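Long-range contacts in copper homeostasis protein cutF (Escherichia coli, PDB 2Z4I), which is an outer-membrane lipoprotein involved in copper homeostasis that activates the Cpx pathway and is required for efficient attachment of stationary-phase cells to hydrophobic surfaces: residues G47-E53 and F65-W71; L122-P126 and E179-T183; M127-Y133 and V174-G180; F151-N156 and T194-P199. The protein carries 1 engineered substitution. One frame throughout, in Å; residues are numbered along the deposited sequence.

Contact 1 of 4, residues G47-E53 and F65-W71; sequences GTWVMNE and FASYGTW
Trp49 lays its indole flat against the backbone of the opposite strand, with Tyr68 C and Gly69 N beneath one face of the ring. Gly69 has no side chain, and Trp49 CE2 settles 3.6 Å from Gly69 CA. Trp49 CG sits between the backbone N and the carbonyl carbon (chi1 58°), which carries the ring across the strand until NE1 meets Thr70 O, 2.8 Å away in a weak hydrogen bond. Trp71 repeats the gesture from the other strand: Gly47 O lies over its face, and its NE1 gives a weak bond to Thr48 O at 3.0 Å. The two indoles meet rim to rim, their five-membered rings 63° apart in plane, and Trp49 CD1 touches Trp71 CB at 3.7 Å. At the far end Glu53 and Phe65 run side by side in the same direction, Glu53 OE2 standing 3.2 Å from Phe65 CZ with carboxylate and ring planes 51° apart. The other face of the sheet carries Thr48, Val50, Ala66, Tyr68 and Thr70. Reciprocal backbone bonds join Trp49 to Gly69 and Met51 to Ser67. Thr81 O and Glu44 O are second weak acceptors for Trp49 NE1 and Trp71 NE1. Each indole N-H is thus shared between two carbonyls, so this antiparallel hairpin of the N-terminal beta-barrel is held by ordinary strand pairing and by tryptophans that pack on main chain while binding it.

Contact 2 of 4, residues L122-P126 and E179-T183; sequences LPMTP and EGHFT
Met124 O stands over one face of the His181 imidazole, offset toward the rim and 3.6 Å from His181 CG. The His181 side chain rises from its strand toward residues 122-126: chi1 (54°) stands the ring up against them and chi2 (-76°) turns a face to the Met124 carbonyl. Pro123 O and Thr125 O approach the same residue lower down, Thr125 O coming within 3.6 Å of His181 CB. Apolar contact is made at one end, where Leu122 slants across the base of Phe182, its CD1 4.1 Å from Phe182 CB. At the other end the Pro126 ring lies alongside the Glu179 side chain, its carbons in van der Waals contact with a carboxylate oxygen, Pro126 CB being 3.7 Å from Glu179 OE1. The two segments exchange no hydrogen bonds; the polar end of His181 is tied instead to Asp200, whose OD1 bonds to ND1 and helps fix the ring. Phe182 meets Phe151 edge-to-face on its far side. Residues 122-126 thus come in from the long segment joining the two domains as an irregular run, kinked at Met124, roughly antiparallel to strand 174-185 but not hydrogen-bonded to it, and lead straight into the first strand of the C-terminal OB-fold barrel, at the start of a region proposed to contain a copper-binding motif.

Contact 3 of 4, residues M127-Y133 and V174-G180; sequences MTLRGMY and VLLSVEG
Arg130 folds back over Ser177: its chain bends at chi2 (70°) and again at chi3 (77°), bringing NH1 to 3.0 Å from Ser177 OG in a hydrogen bond. That bond is bent, with 132° at the hydrogen; the hydroxyl oxygen is also tilted out of the guanidinium plane, and Thr128 CG2 lies over one face of the same group. Farther along this face Met132 is also doubly bent, which curls its end across Leu175; its SE touches Leu175 CD1 at 3.6 Å and its CE reaches back to the Leu175 N, 3.3 Å away. Leu175 CG, anti to the backbone N, is swung to the selenium side. On the opposite face Tyr133 and Leu176 touch at their roots, CB to CB at 3.8 Å, while the tyrosine ring leads away. Leu129 sends CD1 along the strand to within 3.8 Å of Gly180 O. Reciprocal backbone bonds join Met127 to Gly180, Leu129 to Val178, Gly131 to Leu176 and Tyr133 to Val174, an unbroken antiparallel register. Strands 127-135 and 174-185 are the first and fourth of the OB barrel, side by side as in that fold. Around the pair, strand 140-144 hydrogen-bonds to the other edge of 127-133, and 205-206 pairs with the other flank of 174-180. Leu129 and Leu176 pack on Phe142, while Val174 and Tyr133 face helix 157-167, where Tyr133 meets Tyr163 edge-to-face.

Contact 4 of 4, residues F151-N156 and T194-P199; sequences FMVANN and TKVLAP
Met152 and Leu197 meet through their main chains: Leu197 N gives a hydrogen bond to Met152 O at 2.6 Å, and Leu197 O then takes one from Ala154 N at 2.7 Å. The two bonds flank Val153, making one bridge between Val153 and Leu197. Val196 presses into the same place from the side, its CG2 branch, anti to the backbone N, sitting 3.2 Å from Met152 O and 3.5 Å from Ala154 N. Ala154 CB continues the apolar strip, 4.3 Å from Pro199 CD. At the other end the Lys195 chain slants past Phe151, NZ coming to 3.7 Å from CD2 at an oblique angle to the ring, and Met152 CE passes Thr194 OG1 almost at right angles.

One shell out, Val153 packs on Ala140, Phe142 and Tyr133. Leu197 rests on Leu129. Asn156, whose ND2 comes near Pro199 CG, is the N-cap of helix 157-167: its OD1 binds Leu159 N and its own N binds Glu160 OE1, which fixes the chain just beyond the bridge. The segments run roughly the same way, 52° apart, as in the seam between the third and fifth strands that closes an OB-fold barrel. Two main-chain bonds are what close it here, and the aliphatic groups of Val196, Ala154 and Pro199 add van der Waals contact beside them.

In the fold
From the N terminus, contact 1 closes first, folding a short hairpin within the N-terminal barrel after only 11 intervening residues. The chain then crosses the linker to the C-terminal OB domain, and contact 1 stays about 37 Å or more, nearest atoms, from the rest. Contact 2 opens where the linker ends and contact 3 immediately after it; both return to strand 174-185, where they share Glu179 and Gly180. Contact 4 crosses both, opening at 151-156 and closing at 194-199. It meets contact 2 through backbone bonds between strands 174-185 and 194-199, and contact 3 through packing side chains, so that contacts 3 and 4 lie against each other in the barrel.

Contact 1 of 4, residues G47-E53 and F65-W71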
loop_
_atom_site.group_PDB
_atom_site.type_symbol
_atom_site.label_atom_id
_atom_site.label_comp_id
_atom_site.label_asym_id
_atom_site.label_seq_id
_atom_site.Cartn_x
_atom_site.Cartn_y
_atom_site.Cartn_z
ATOM N N GLY A 47 6.984 -0.276 41.702
ATOM C CA GLY A 47 5.586 0.086 41.504
ATOM C C GLY A 47 5.275 1.430 40.877
ATOM O O GLY A 47 4.131 1.884 40.874
ATOM N N THR A 48 6.294 2.086 40.342
ATOM C CA THR A 48 6.084 3.368 39.687
ATOM C C THR A 48 6.249 3.179 38.192
ATOM O O THR A 48 6.844 2.202 37.738
ATOM C CB THR A 48 7.088 4.403 40.168
ATOM O OG1 THR A 48 8.407 3.842 40.125
ATOM C CG2 THR A 48 6.763 4.819 41.583
ATOM N N TRP A 49 5.708 4.116 37.433
ATOM C CA TRP A 49 5.779 4.072 35.984
ATOM C C TRP A 49 6.093 5.464 35.470
ATOM O O TRP A 49 5.903 6.466 36.161
ATOM C CB TRP A 49 4.443 3.626 35.385
ATOM C CG TRP A 49 3.275 4.513 35.772
ATOM C CD1 TRP A 49 2.507 4.412 36.900
ATOM C CD2 TRP A 49 2.769 5.641 35.047
ATOM N NE1 TRP A 49 1.557 5.404 36.921
ATOM C CE2 TRP A 49 1.693 6.171 35.794
ATOM C CE3 TRP A 49 3.116 6.255 33.842
ATOM C CZ2 TRP A 49 0.958 7.289 35.371
ATOM C CZ3 TRP A 49 2.383 7.372 33.416
ATOM C CH2 TRP A 49 1.318 7.872 34.181
ATOM N N VAL A 50 6.564 5.514 34.234
ATOM C CA VAL A 50 6.885 6.777 33.597
ATOM C C VAL A 50 6.486 6.588 32.150
ATOM O O VAL A 50 6.783 5.550 31.548
ATOM C CB VAL A 50 8.408 7.097 33.696
ATOM C CG1 VAL A 50 9.209 6.100 32.869
ATOM C CG2 VAL A 50 8.669 8.530 33.236
HETATM N N MSE A 51 5.781 7.571 31.610
HETATM C CA MSE A 51 5.341 7.508 30.231
HETATM C C MSE A 51 5.876 8.693 29.456
HETATM O O MSE A 51 5.955 9.804 29.977
HETATM C CB MSE A 51 3.824 7.506 30.148
HETATM C CG MSE A 51 3.323 7.454 28.726
HETATM SE SE MSE A 51 1.435 7.149 28.659
HETATM C CE MSE A 51 1.464 5.239 29.019
ATOM N N ASN A 52 6.239 8.457 28.207
ATOM C CA ASN A 52 6.762 9.515 27.386
ATOM C C ASN A 52 5.950 9.599 26.115
ATOM O O ASN A 52 5.666 8.579 25.487
ATOM C CB ASN A 52 8.215 9.227 27.031
ATOM C CG ASN A 52 8.882 10.387 26.311
ATOM O OD1 ASN A 52 9.693 10.181 25.416
ATOM N ND2 ASN A 52 8.557 11.606 26.711
ATOM N N GLU A 53 5.574 10.811 25.732
ATOM C CA GLU A 53 4.825 10.985 24.504
ATOM C C GLU A 53 5.521 12.013 23.642
ATOM O O GLU A 53 5.759 13.125 24.093
ATOM C CB GLU A 53 3.406 11.456 24.799
ATOM C CG GLU A 53 2.604 10.511 25.662
ATOM C CD GLU A 53 1.198 11.011 25.886
ATOM O OE1 GLU A 53 0.577 10.597 26.881
ATOM O OE2 GLU A 53 0.709 11.816 25.064
ATOM N N PHE A 65 6.070 15.303 26.005
ATOM C CA PHE A 65 5.903 15.492 27.438
ATOM C C PHE A 65 5.785 14.143 28.135
ATOM O O PHE A 65 5.175 13.218 27.615
ATOM C CB PHE A 65 4.671 16.365 27.710
ATOM C CG PHE A 65 3.350 15.671 27.467
ATOM C CD1 PHE A 65 2.747 14.911 28.476
ATOM C CD2 PHE A 65 2.703 15.785 26.234
ATOM C CE1 PHE A 65 1.518 14.275 28.260
ATOM C CE2 PHE A 65 1.472 15.154 26.002
ATOM C CZ PHE A 65 0.879 14.398 27.016
ATOM N N ALA A 66 6.378 14.022 29.313
ATOM C CA ALA A 66 6.328 12.759 30.034
ATOM C C ALA A 66 5.449 12.816 31.275
ATOM O O ALA A 66 5.123 13.888 31.788
ATOM C CB ALA A 66 7.730 12.323 30.412
ATOM N N SER A 67 5.064 11.647 31.759
ATOM C CA SER A 67 4.221 11.582 32.934
ATOM C C SER A 67 4.622 10.375 33.756
ATOM O O SER A 67 5.209 9.420 33.237
ATOM C CB SER A 67 2.741 11.498 32.531
ATOM O OG SER A 67 2.507 10.468 31.588
ATOM N N TYR A 68 4.327 10.423 35.046
ATOM C CA TYR A 68 4.693 9.316 35.894
ATOM C C TYR A 68 3.612 9.150 36.932
ATOM O O TYR A 68 2.661 9.924 36.963
ATOM C CB TYR A 68 6.060 9.578 36.542
ATOM C CG TYR A 68 6.029 10.569 37.670
ATOM C CD1 TYR A 68 6.071 10.140 38.992
ATOM C CD2 TYR A 68 5.903 11.932 37.421
ATOM C CE1 TYR A 68 5.982 11.046 40.049
ATOM C CE2 TYR A 68 5.810 12.855 38.470
ATOM C CZ TYR A 68 5.845 12.400 39.782
ATOM O OH TYR A 68 5.692 13.292 40.828
ATOM N N GLY A 69 3.758 8.134 37.771
ATOM C CA GLY A 69 2.775 7.861 38.800
ATOM C C GLY A 69 3.032 6.449 39.266
ATOM O O GLY A 69 4.068 5.887 38.950
ATOM N N THR A 70 2.096 5.874 40.007
ATOM C CA THR A 70 2.245 4.514 40.523
ATOM C C THR A 70 1.292 3.636 39.755
ATOM O O THR A 70 0.359 4.141 39.163
ATOM C CB THR A 70 1.875 4.462 42.005
ATOM O OG1 THR A 70 0.554 4.984 42.179
ATOM C CG2 THR A 70 2.821 5.314 42.814
ATOM N N TRP A 71 1.515 2.331 39.759
ATOM C CA TRP A 71 0.629 1.423 39.033
ATOM C C TRP A 71 0.280 0.186 39.844
ATOM O O TRP A 71 1.120 -0.354 40.561
ATOM C CB TRP A 71 1.282 0.969 37.731
ATOM C CG TRP A 71 2.622 0.352 37.943
ATOM C CD1 TRP A 71 3.812 1.004 38.036
ATOM C CD2 TRP A 71 2.901 -1.030 38.184
ATOM N NE1 TRP A 71 4.818 0.117 38.326
ATOM C CE2 TRP A 71 4.287 -1.140 38.424
ATOM C CE3 TRP A 71 2.112 -2.189 38.227
ATOM C CZ2 TRP A 71 4.908 -2.361 38.705
ATOM C CZ3 TRP A 71 2.733 -3.411 38.507
ATOM C CH2 TRP A 71 4.119 -3.482 38.742
#

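Contact 2 of 4, residues L122-P126 and E179-T183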
loop_
_atom_site.group_PDB
_atom_site.type_symbol
_atom_site.label_atom_id
_atom_site.label_comp_id
_atom_site.label_asym_id
_atom_site.label_seq_id
_atom_site.Cartn_x
_atom_site.Cartn_y
_atom_site.Cartn_z
ATOM N N LEU A 122 3.532 6.608 -13.894
ATOM C CA LEU A 122 2.859 5.374 -14.277
ATOM C C LEU A 122 3.611 4.150 -13.761
ATOM O O LEU A 122 4.837 4.092 -13.787
ATOM C CB LEU A 122 2.721 5.294 -15.797
ATOM C CG LEU A 122 1.652 6.164 -16.467
ATOM C CD1 LEU A 122 1.862 6.186 -17.958
ATOM C CD2 LEU A 122 0.286 5.621 -16.147
ATOM N N PRO A 123 2.869 3.145 -13.289
ATOM C CA PRO A 123 3.482 1.928 -12.764
ATOM C C PRO A 123 4.327 1.243 -13.799
ATOM O O PRO A 123 4.055 1.344 -14.987
ATOM C CB PRO A 123 2.279 1.090 -12.347
ATOM C CG PRO A 123 1.232 1.516 -13.303
ATOM C CD PRO A 123 1.407 3.001 -13.385
HETATM N N MSE A 124 5.355 0.548 -13.337
HETATM C CA MSE A 124 6.248 -0.172 -14.229
HETATM C C MSE A 124 6.070 -1.662 -14.035
HETATM O O MSE A 124 6.704 -2.475 -14.709
HETATM C CB MSE A 124 7.693 0.221 -13.956
HETATM C CG MSE A 124 7.904 1.713 -14.040
HETATM SE SE MSE A 124 9.755 2.171 -14.145
HETATM C CE MSE A 124 10.243 1.832 -12.299
ATOM N N THR A 125 5.203 -2.009 -13.096
ATOM C CA THR A 125 4.907 -3.397 -12.814
ATOM C C THR A 125 4.247 -3.997 -14.046
ATOM O O THR A 125 3.300 -3.437 -14.592
ATOM C CB THR A 125 3.935 -3.506 -11.658
ATOM O OG1 THR A 125 4.485 -2.852 -10.512
ATOM C CG2 THR A 125 3.662 -4.952 -11.337
ATOM N N PRO A 126 4.744 -5.137 -14.518
ATOM C CA PRO A 126 4.089 -5.696 -15.699
ATOM C C PRO A 126 2.736 -6.302 -15.334
ATOM O O PRO A 126 2.540 -6.806 -14.227
ATOM C CB PRO A 126 5.080 -6.749 -16.173
ATOM C CG PRO A 126 5.635 -7.255 -14.906
ATOM C CD PRO A 126 5.865 -5.984 -14.083
ATOM N N GLU A 179 2.814 -9.491 -21.511
ATOM C CA GLU A 179 2.926 -8.784 -20.249
ATOM C C GLU A 179 3.493 -7.429 -20.618
ATOM O O GLU A 179 4.313 -7.335 -21.522
ATOM C CB GLU A 179 3.882 -9.495 -19.301
ATOM C CG GLU A 179 3.220 -10.585 -18.490
ATOM C CD GLU A 179 4.164 -11.203 -17.480
ATOM O OE1 GLU A 179 4.796 -10.449 -16.702
ATOM O OE2 GLU A 179 4.268 -12.448 -17.460
ATOM N N GLY A 180 3.050 -6.382 -19.942
ATOM C CA GLY A 180 3.562 -5.066 -20.257
ATOM C C GLY A 180 3.059 -3.993 -19.324
ATOM O O GLY A 180 2.166 -4.236 -18.517
ATOM N N HIS A 181 3.641 -2.806 -19.422
ATOM C CA HIS A 181 3.235 -1.681 -18.589
ATOM C C HIS A 181 3.180 -0.438 -19.459
ATOM O O HIS A 181 3.741 -0.417 -20.553
ATOM C CB HIS A 181 4.238 -1.466 -17.454
ATOM C CG HIS A 181 5.651 -1.316 -17.921
ATOM N ND1 HIS A 181 6.416 -2.387 -18.332
ATOM C CD2 HIS A 181 6.428 -0.218 -18.075
ATOM C CE1 HIS A 181 7.603 -1.954 -18.720
ATOM N NE2 HIS A 181 7.636 -0.642 -18.573
ATOM N N PHE A 182 2.497 0.596 -18.991
ATOM C CA PHE A 182 2.417 1.817 -19.772
ATOM C C PHE A 182 3.546 2.758 -19.426
ATOM O O PHE A 182 3.935 2.875 -18.264
ATOM C CB PHE A 182 1.092 2.522 -19.541
ATOM C CG PHE A 182 -0.077 1.767 -20.064
ATOM C CD1 PHE A 182 -0.738 0.848 -19.263
ATOM C CD2 PHE A 182 -0.492 1.941 -21.378
ATOM C CE1 PHE A 182 -1.793 0.112 -19.762
ATOM C CE2 PHE A 182 -1.547 1.209 -21.888
ATOM C CZ PHE A 182 -2.201 0.290 -21.081
ATOM N N THR A 183 4.080 3.428 -20.436
ATOM C CA THR A 183 5.154 4.365 -20.198
ATOM C C THR A 183 4.936 5.576 -21.067
ATOM O O THR A 183 4.122 5.541 -21.982
ATOM C CB THR A 183 6.489 3.752 -20.543
ATOM O OG1 THR A 183 7.530 4.648 -20.155
ATOM C CG2 THR A 183 6.587 3.506 -22.025
#

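Contact 3 of 4, residues M127-Y133 and V174-G180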
loop_
_atom_site.group_PDB
_atom_site.type_symbol
_atom_site.label_atom_id
_atom_site.label_comp_id
_atom_site.label_asym_id
_atom_site.label_seq_id
_atom_site.Cartn_x
_atom_site.Cartn_y
_atom_site.Cartn_z
HETATM N N MSE A 127 1.790 -6.220 -16.254
HETATM C CA MSE A 127 0.478 -6.798 -16.037
HETATM C C MSE A 127 0.218 -7.557 -17.310
HETATM O O MSE A 127 0.952 -7.379 -18.282
HETATM C CB MSE A 127 -0.564 -5.707 -15.836
HETATM C CG MSE A 127 -0.545 -4.650 -16.875
HETATM SE SE MSE A 127 -1.606 -3.189 -16.268
HETATM C CE MSE A 127 -0.563 -2.620 -14.812
ATOM N N THR A 128 -0.794 -8.413 -17.334
ATOM C CA THR A 128 -1.049 -9.160 -18.558
ATOM C C THR A 128 -2.125 -8.530 -19.396
ATOM O O THR A 128 -3.127 -8.049 -18.870
ATOM C CB THR A 128 -1.435 -10.600 -18.268
ATOM O OG1 THR A 128 -0.354 -11.243 -17.581
ATOM C CG2 THR A 128 -1.719 -11.333 -19.559
ATOM N N LEU A 129 -1.915 -8.526 -20.708
ATOM C CA LEU A 129 -2.893 -7.935 -21.600
ATOM C C LEU A 129 -3.259 -8.841 -22.763
ATOM O O LEU A 129 -2.429 -9.580 -23.290
ATOM C CB LEU A 129 -2.393 -6.588 -22.130
ATOM C CG LEU A 129 -2.068 -5.514 -21.093
ATOM C CD1 LEU A 129 -0.647 -5.667 -20.680
ATOM C CD2 LEU A 129 -2.272 -4.134 -21.670
ATOM N N ARG A 130 -4.522 -8.774 -23.152
ATOM C CA ARG A 130 -5.033 -9.565 -24.249
ATOM C C ARG A 130 -5.529 -8.543 -25.256
ATOM O O ARG A 130 -6.383 -7.722 -24.927
ATOM C CB ARG A 130 -6.206 -10.415 -23.759
ATOM C CG ARG A 130 -6.086 -11.894 -24.054
ATOM C CD ARG A 130 -4.991 -12.566 -23.227
ATOM N NE ARG A 130 -5.409 -12.788 -21.844
ATOM C CZ ARG A 130 -4.806 -13.620 -20.995
ATOM N NH1 ARG A 130 -3.738 -14.322 -21.379
ATOM N NH2 ARG A 130 -5.284 -13.760 -19.760
ATOM N N GLY A 131 -4.997 -8.556 -26.470
ATOM C CA GLY A 131 -5.472 -7.588 -27.438
ATOM C C GLY A 131 -5.168 -7.977 -28.864
ATOM O O GLY A 131 -4.470 -8.970 -29.103
HETATM N N MSE A 132 -5.706 -7.209 -29.811
HETATM C CA MSE A 132 -5.455 -7.466 -31.216
HETATM C C MSE A 132 -4.258 -6.613 -31.616
HETATM O O MSE A 132 -4.366 -5.395 -31.720
HETATM C CB MSE A 132 -6.677 -7.093 -32.062
HETATM C CG MSE A 132 -7.949 -7.922 -31.799
HETATM SE SE MSE A 132 -7.758 -9.868 -31.894
HETATM C CE MSE A 132 -7.031 -10.058 -33.665
ATOM N N TYR A 133 -3.112 -7.256 -31.815
ATOM C CA TYR A 133 -1.885 -6.555 -32.188
ATOM C C TYR A 133 -1.818 -6.371 -33.691
ATOM O O TYR A 133 -2.196 -7.262 -34.451
ATOM C CB TYR A 133 -0.660 -7.351 -31.740
ATOM C CG TYR A 133 0.675 -6.692 -32.043
ATOM C CD1 TYR A 133 1.214 -5.736 -31.183
ATOM C CD2 TYR A 133 1.409 -7.042 -33.181
ATOM C CE1 TYR A 133 2.448 -5.149 -31.443
ATOM C CE2 TYR A 133 2.648 -6.457 -33.450
ATOM C CZ TYR A 133 3.160 -5.510 -32.576
ATOM O OH TYR A 133 4.385 -4.924 -32.827
ATOM N N VAL A 174 -3.375 -9.709 -35.281
ATOM C CA VAL A 174 -3.413 -10.999 -34.616
ATOM C C VAL A 174 -3.585 -10.858 -33.107
ATOM O O VAL A 174 -2.988 -9.973 -32.480
ATOM C CB VAL A 174 -2.120 -11.775 -34.888
ATOM C CG1 VAL A 174 -2.163 -13.112 -34.217
ATOM C CG2 VAL A 174 -1.921 -11.929 -36.367
ATOM N N LEU A 175 -4.401 -11.733 -32.523
ATOM C CA LEU A 175 -4.625 -11.691 -31.084
ATOM C C LEU A 175 -3.269 -11.921 -30.449
ATOM O O LEU A 175 -2.493 -12.742 -30.934
ATOM C CB LEU A 175 -5.595 -12.791 -30.636
ATOM C CG LEU A 175 -5.944 -12.741 -29.136
ATOM C CD1 LEU A 175 -6.955 -11.626 -28.904
ATOM C CD2 LEU A 175 -6.497 -14.080 -28.663
ATOM N N LEU A 176 -2.984 -11.209 -29.366
ATOM C CA LEU A 176 -1.695 -11.339 -28.701
ATOM C C LEU A 176 -1.896 -11.259 -27.210
ATOM O O LEU A 176 -2.721 -10.482 -26.733
ATOM C CB LEU A 176 -0.764 -10.201 -29.157
ATOM C CG LEU A 176 0.735 -10.108 -28.818
ATOM C CD1 LEU A 176 1.004 -8.807 -28.072
ATOM C CD2 LEU A 176 1.197 -11.311 -28.012
ATOM N N SER A 177 -1.152 -12.077 -26.478
ATOM C CA SER A 177 -1.200 -12.080 -25.022
ATOM C C SER A 177 0.206 -11.741 -24.547
ATOM O O SER A 177 1.125 -12.545 -24.688
ATOM C CB SER A 177 -1.583 -13.459 -24.499
ATOM O OG SER A 177 -1.438 -13.512 -23.092
ATOM N N VAL A 178 0.394 -10.557 -23.985
ATOM C CA VAL A 178 1.727 -10.186 -23.547
ATOM C C VAL A 178 1.688 -9.470 -22.219
ATOM O O VAL A 178 0.650 -8.922 -21.838
ATOM C CB VAL A 178 2.396 -9.251 -24.584
ATOM C CG1 VAL A 178 1.646 -7.939 -24.643
ATOM C CG2 VAL A 178 3.852 -9.016 -24.226
ATOM N N GLU A 179 2.814 -9.491 -21.511
ATOM C CA GLU A 179 2.926 -8.784 -20.249
ATOM C C GLU A 179 3.493 -7.429 -20.618
ATOM O O GLU A 179 4.313 -7.335 -21.522
ATOM C CB GLU A 179 3.882 -9.495 -19.301
ATOM C CG GLU A 179 3.220 -10.585 -18.490
ATOM C CD GLU A 179 4.164 -11.203 -17.480
ATOM O OE1 GLU A 179 4.796 -10.449 -16.702
ATOM O OE2 GLU A 179 4.268 -12.448 -17.460
ATOM N N GLY A 180 3.050 -6.382 -19.942
ATOM C CA GLY A 180 3.562 -5.066 -20.257
ATOM C C GLY A 180 3.059 -3.993 -19.324
ATOM O O GLY A 180 2.166 -4.236 -18.517
#

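Contact 4 of 4, residues F151-N156 and T194-P199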
loop_
_atom_site.group_PDB
_atom_site.type_symbol
_atom_site.label_atom_id
_atom_site.label_comp_id
_atom_site.label_asym_id
_atom_site.label_seq_id
_atom_site.Cartn_x
_atom_site.Cartn_y
_atom_site.Cartn_z
ATOM N N PHE A 151 -4.054 1.243 -27.787
ATOM C CA PHE A 151 -2.824 1.981 -27.513
ATOM C C PHE A 151 -1.692 1.626 -28.455
ATOM O O PHE A 151 -1.770 0.645 -29.198
ATOM C CB PHE A 151 -2.339 1.720 -26.092
ATOM C CG PHE A 151 -3.335 1.035 -25.230
ATOM C CD1 PHE A 151 -3.406 -0.347 -25.202
ATOM C CD2 PHE A 151 -4.196 1.775 -24.423
ATOM C CE1 PHE A 151 -4.323 -0.999 -24.375
ATOM C CE2 PHE A 151 -5.129 1.137 -23.581
ATOM C CZ PHE A 151 -5.190 -0.259 -23.559
HETATM N N MSE A 152 -0.637 2.437 -28.416
HETATM C CA MSE A 152 0.544 2.193 -29.234
HETATM C C MSE A 152 1.490 1.263 -28.475
HETATM O O MSE A 152 1.594 1.334 -27.248
HETATM C CB MSE A 152 1.265 3.493 -29.525
HETATM C CG MSE A 152 0.622 4.345 -30.583
HETATM SE SE MSE A 152 1.470 6.072 -30.555
HETATM C CE MSE A 152 0.123 6.980 -29.504
ATOM N N VAL A 153 2.186 0.400 -29.197
ATOM C CA VAL A 153 3.093 -0.532 -28.558
ATOM C C VAL A 153 4.527 -0.177 -28.918
ATOM O O VAL A 153 4.882 -0.113 -30.089
ATOM C CB VAL A 153 2.763 -1.984 -28.990
ATOM C CG1 VAL A 153 3.634 -2.968 -28.253
ATOM C CG2 VAL A 153 1.306 -2.270 -28.715
ATOM N N ALA A 154 5.347 0.074 -27.905
ATOM C CA ALA A 154 6.742 0.429 -28.130
ATOM C C ALA A 154 7.354 -0.545 -29.128
ATOM O O ALA A 154 7.181 -1.758 -28.996
ATOM C CB ALA A 154 7.520 0.388 -26.814
ATOM N N ASN A 155 8.057 -0.016 -30.128
ATOM C CA ASN A 155 8.684 -0.871 -31.124
ATOM C C ASN A 155 9.542 -1.910 -30.463
ATOM O O ASN A 155 10.263 -1.608 -29.522
ATOM C CB ASN A 155 9.554 -0.062 -32.074
ATOM C CG ASN A 155 8.750 0.649 -33.106
ATOM O OD1 ASN A 155 7.931 1.507 -32.782
ATOM N ND2 ASN A 155 8.956 0.288 -34.362
ATOM N N ASN A 156 9.449 -3.135 -30.965
ATOM C CA ASN A 156 10.235 -4.249 -30.461
ATOM C C ASN A 156 10.401 -5.250 -31.595
ATOM O O ASN A 156 9.474 -5.976 -31.949
ATOM C CB ASN A 156 9.537 -4.908 -29.286
ATOM C CG ASN A 156 10.348 -6.021 -28.702
ATOM O OD1 ASN A 156 10.433 -7.105 -29.269
ATOM N ND2 ASN A 156 10.976 -5.757 -27.572
ATOM N N THR A 194 3.497 10.933 -24.618
ATOM C CA THR A 194 2.255 10.189 -24.814
ATOM C C THR A 194 2.336 8.731 -24.340
ATOM O O THR A 194 3.316 8.025 -24.584
ATOM C CB THR A 194 1.826 10.201 -26.297
ATOM O OG1 THR A 194 2.475 9.139 -26.994
ATOM C CG2 THR A 194 2.233 11.504 -26.960
ATOM N N LYS A 195 1.281 8.300 -23.659
ATOM C CA LYS A 195 1.161 6.944 -23.132
ATOM C C LYS A 195 1.459 5.931 -24.238
ATOM O O LYS A 195 1.058 6.122 -25.381
ATOM C CB LYS A 195 -0.263 6.742 -22.605
ATOM C CG LYS A 195 -0.440 5.625 -21.606
ATOM C CD LYS A 195 -1.917 5.469 -21.231
ATOM C CE LYS A 195 -2.750 4.946 -22.403
ATOM N NZ LYS A 195 -4.161 4.615 -22.023
ATOM N N VAL A 196 2.163 4.859 -23.895
ATOM C CA VAL A 196 2.509 3.831 -24.864
ATOM C C VAL A 196 2.728 2.525 -24.120
ATOM O O VAL A 196 3.245 2.531 -23.000
ATOM C CB VAL A 196 3.809 4.184 -25.615
ATOM C CG1 VAL A 196 4.943 4.382 -24.627
ATOM C CG2 VAL A 196 4.181 3.070 -26.560
ATOM N N LEU A 197 2.356 1.408 -24.740
ATOM C CA LEU A 197 2.519 0.111 -24.095
ATOM C C LEU A 197 3.889 -0.474 -24.353
ATOM O O LEU A 197 4.267 -0.708 -25.505
ATOM C CB LEU A 197 1.474 -0.890 -24.585
ATOM C CG LEU A 197 1.525 -2.218 -23.822
ATOM C CD1 LEU A 197 1.026 -1.960 -22.411
ATOM C CD2 LEU A 197 0.659 -3.277 -24.479
ATOM N N ALA A 198 4.625 -0.723 -23.274
ATOM C CA ALA A 198 5.962 -1.295 -23.373
ATOM C C ALA A 198 5.889 -2.755 -22.948
ATOM O O ALA A 198 5.476 -3.064 -21.829
ATOM C CB ALA A 198 6.923 -0.531 -22.470
ATOM N N PRO A 199 6.272 -3.680 -23.837
ATOM C CA PRO A 199 6.221 -5.103 -23.472
ATOM C C PRO A 199 7.239 -5.481 -22.396
ATOM O O PRO A 199 8.259 -4.822 -22.257
ATOM C CB PRO A 199 6.487 -5.804 -24.802
ATOM C CG PRO A 199 7.361 -4.791 -25.553
ATOM C CD PRO A 199 6.648 -3.497 -25.251
#